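Local structure of Cag-Z (Helicobacter pylori, 1S2X) at residues R35-F38 and I39-A43. The protein is of unknown function but is encoded in the cag pathogenicity island, which specifies a type IV secretion system. The protein carries 1 engineered substitution. Residues are numbered along the deposited sequence; the frame is centred on the assembly and turned at random.
Sequences RDKF and IQNYA
Phe38 and Tyr42 meet one turn apart on helix 31-43, their rings oblique with planes at 36° and closest at Phe38 CE2 and Tyr42 CD2, 3.3 Å apart. Tyr42 CB lies over the Phe38 face, displaced toward the rim, in a CH-pi contact 4.3 Å from the ring centroid. With CG swung opposite its backbone N (chi1 178°), Phe38 sends its ring along the helix toward Tyr42, and both side chains rest on Leu62 of helix 52-68. A turn earlier, Ile39 CG1 sits over the centre of the Arg35 guanidinium, 3.5 Å from CZ; these two pairs form the close-packed side. The guanidinium is held at its edge by a salt bridge from Arg35 NH1 to Asp36 OD2 (2.9 Å), while Arg35 NH2 bonds to Ser136 O. The solvent side is looser: Lys37 CE only grazes Asn41 OD1 at 3.8 Å. Gln40 is exposed, yet its NE2 hydrogen-bonds Tyr142 OH. The backbone bonds start straight but bend by Tyr42 N to Phe38 O (131°), where Ile39 O accepts from Ala43 N and Tyr42 N. This amphipathic chemistry implies that aromatic and aliphatic contacts seat the helix, whereas polar edge bonds orient Arg35 toward the loop after helix 105-135.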
ATOM      1  N   ARG A  35      -5.604 -13.764  -2.870  1.00 22.67           N
ATOM      2  CA  ARG A  35      -6.270 -13.522  -1.582  1.00 24.96           C
ATOM      3  C   ARG A  35      -7.603 -14.257  -1.526  1.00 23.05           C
ATOM      4  O   ARG A  35      -7.912 -14.947  -0.554  1.00 25.82           O
ATOM      5  CB  ARG A  35      -6.498 -12.033  -1.345  1.00 21.75           C
ATOM      6  CG  ARG A  35      -7.322 -11.695  -0.108  1.00 23.89           C
ATOM      7  CD  ARG A  35      -8.780 -11.400  -0.396  1.00 25.99           C
ATOM      8  NE  ARG A  35      -9.554 -11.173   0.827  1.00 25.20           N
ATOM      9  CZ  ARG A  35     -10.820 -11.489   1.014  1.00 30.26           C
ATOM     10  NH1 ARG A  35     -11.522 -12.070   0.046  1.00 29.11           N
ATOM     11  NH2 ARG A  35     -11.416 -11.227   2.169  1.00 25.32           N
ATOM     12  N   ASP A  36      -8.370 -14.055  -2.597  1.00 22.78           N
ATOM     13  CA  ASP A  36      -9.716 -14.610  -2.656  1.00 22.39           C
ATOM     14  C   ASP A  36      -9.671 -16.121  -2.496  1.00 25.00           C
ATOM     15  O   ASP A  36     -10.406 -16.744  -1.753  1.00 21.10           O
ATOM     16  CB  ASP A  36     -10.404 -14.216  -3.971  1.00 30.20           C
ATOM     17  CG  ASP A  36     -10.928 -12.793  -3.908  1.00 40.36           C
ATOM     18  OD1 ASP A  36     -11.293 -12.215  -4.952  1.00 26.12           O
ATOM     19  OD2 ASP A  36     -10.977 -12.241  -2.786  1.00 34.93           O
ATOM     20  N   LYS A  37      -8.763 -16.754  -3.223  1.00 24.77           N
ATOM     21  CA  LYS A  37      -8.663 -18.206  -3.194  1.00 26.01           C
ATOM     22  C   LYS A  37      -8.148 -18.703  -1.861  1.00 21.42           C
ATOM     23  O   LYS A  37      -8.631 -19.706  -1.335  1.00 24.68           O
ATOM     24  CB  LYS A  37      -7.733 -18.652  -4.335  1.00 30.49           C
ATOM     25  CG  LYS A  37      -8.297 -19.834  -5.118  1.00 51.56           C
ATOM     26  CD  LYS A  37      -7.169 -20.624  -5.767  1.00 63.21           C
ATOM     27  CE  LYS A  37      -6.471 -21.508  -4.747  1.00 69.67           C
ATOM     28  NZ  LYS A  37      -6.117 -22.839  -5.320  1.00 60.84           N
ATOM     29  N   PHE A  38      -7.161 -17.990  -1.297  1.00 26.88           N
ATOM     30  CA  PHE A  38      -6.668 -18.428   0.019  1.00 23.39           C
ATOM     31  C   PHE A  38      -7.801 -18.334   1.024  1.00 22.95           C
ATOM     32  O   PHE A  38      -8.036 -19.236   1.816  1.00 27.63           O
ATOM     33  CB  PHE A  38      -5.454 -17.607   0.462  1.00 29.75           C
ATOM     34  CG  PHE A  38      -4.940 -17.992   1.850  1.00 30.55           C
ATOM     35  CD1 PHE A  38      -5.214 -17.189   2.947  1.00 32.06           C
ATOM     36  CD2 PHE A  38      -4.198 -19.145   2.029  1.00 21.27           C
ATOM     37  CE1 PHE A  38      -4.770 -17.522   4.220  1.00 27.34           C
ATOM     38  CE2 PHE A  38      -3.774 -19.507   3.301  1.00 27.00           C
ATOM     39  CZ  PHE A  38      -4.081 -18.716   4.390  1.00 29.67           C
ATOM     40  N   ILE A  39      -8.516 -17.206   0.999  1.00 19.77           N
ATOM     41  CA  ILE A  39      -9.592 -17.014   1.972  1.00 18.02           C
ATOM     42  C   ILE A  39     -10.623 -18.121   1.882  1.00 26.81           C
ATOM     43  O   ILE A  39     -11.006 -18.792   2.847  1.00 31.44           O
ATOM     44  CB  ILE A  39     -10.282 -15.663   1.715  1.00 24.67           C
ATOM     45  CG1 ILE A  39      -9.423 -14.471   2.153  1.00 25.86           C
ATOM     46  CG2 ILE A  39     -11.656 -15.664   2.356  1.00 31.22           C
ATOM     47  CD1 ILE A  39      -8.782 -14.721   3.498  1.00 17.17           C
ATOM     48  N   GLN A  40     -11.081 -18.340   0.649  1.00 21.90           N
ATOM     49  CA  GLN A  40     -12.045 -19.413   0.414  1.00 27.22           C
ATOM     50  C   GLN A  40     -11.554 -20.771   0.861  1.00 25.21           C
ATOM     51  O   GLN A  40     -12.328 -21.605   1.325  1.00 33.42           O
ATOM     52  CB  GLN A  40     -12.398 -19.447  -1.093  1.00 27.84           C
ATOM     53  CG  GLN A  40     -13.342 -18.290  -1.430  1.00 29.78           C
ATOM     54  CD  GLN A  40     -14.588 -18.271  -0.564  1.00 41.53           C
ATOM     55  OE1 GLN A  40     -15.319 -19.263  -0.453  1.00 54.42           O
ATOM     56  NE2 GLN A  40     -14.871 -17.133   0.068  1.00 44.15           N
ATOM     57  N   ASN A  41     -10.271 -21.073   0.747  1.00 26.53           N
ATOM     58  CA  ASN A  41      -9.841 -22.413   1.124  1.00 33.44           C
ATOM     59  C   ASN A  41      -9.414 -22.514   2.572  1.00 34.82           C
ATOM     60  O   ASN A  41      -9.322 -23.630   3.096  1.00 41.34           O
ATOM     61  CB  ASN A  41      -8.693 -22.868   0.210  1.00 41.76           C
ATOM     62  CG  ASN A  41      -9.182 -23.323  -1.155  1.00 39.36           C
ATOM     63  OD1 ASN A  41      -8.419 -23.432  -2.115  1.00 45.58           O
ATOM     64  ND2 ASN A  41     -10.480 -23.590  -1.257  1.00 45.16           N
ATOM     65  N   TYR A  42      -9.147 -21.416   3.285  1.00 29.39           N
ATOM     66  CA  TYR A  42      -8.625 -21.652   4.646  1.00 28.90           C
ATOM     67  C   TYR A  42      -9.332 -20.839   5.704  1.00 20.41           C
ATOM     68  O   TYR A  42      -9.197 -21.084   6.896  1.00 29.35           O
ATOM     69  CB  TYR A  42      -7.119 -21.337   4.674  1.00 25.33           C
ATOM     70  CG  TYR A  42      -6.275 -22.377   3.969  1.00 25.79           C
ATOM     71  CD1 TYR A  42      -6.049 -23.619   4.546  1.00 35.90           C
ATOM     72  CD2 TYR A  42      -5.702 -22.121   2.729  1.00 30.72           C
ATOM     73  CE1 TYR A  42      -5.276 -24.590   3.919  1.00 33.78           C
ATOM     74  CE2 TYR A  42      -4.936 -23.075   2.092  1.00 38.53           C
ATOM     75  CZ  TYR A  42      -4.730 -24.304   2.688  1.00 34.20           C
ATOM     76  OH  TYR A  42      -3.963 -25.247   2.051  1.00 46.58           O
ATOM     77  N   ALA A  43     -10.092 -19.819   5.288  1.00 22.46           N
ATOM     78  CA  ALA A  43     -10.579 -18.911   6.338  1.00 28.44           C
ATOM     79  C   ALA A  43     -12.088 -18.898   6.483  1.00 26.03           C
ATOM     80  O   ALA A  43     -12.607 -18.208   7.369  1.00 26.51           O
ATOM     81  CB  ALA A  43     -10.058 -17.508   6.068  1.00 24.36           C
TER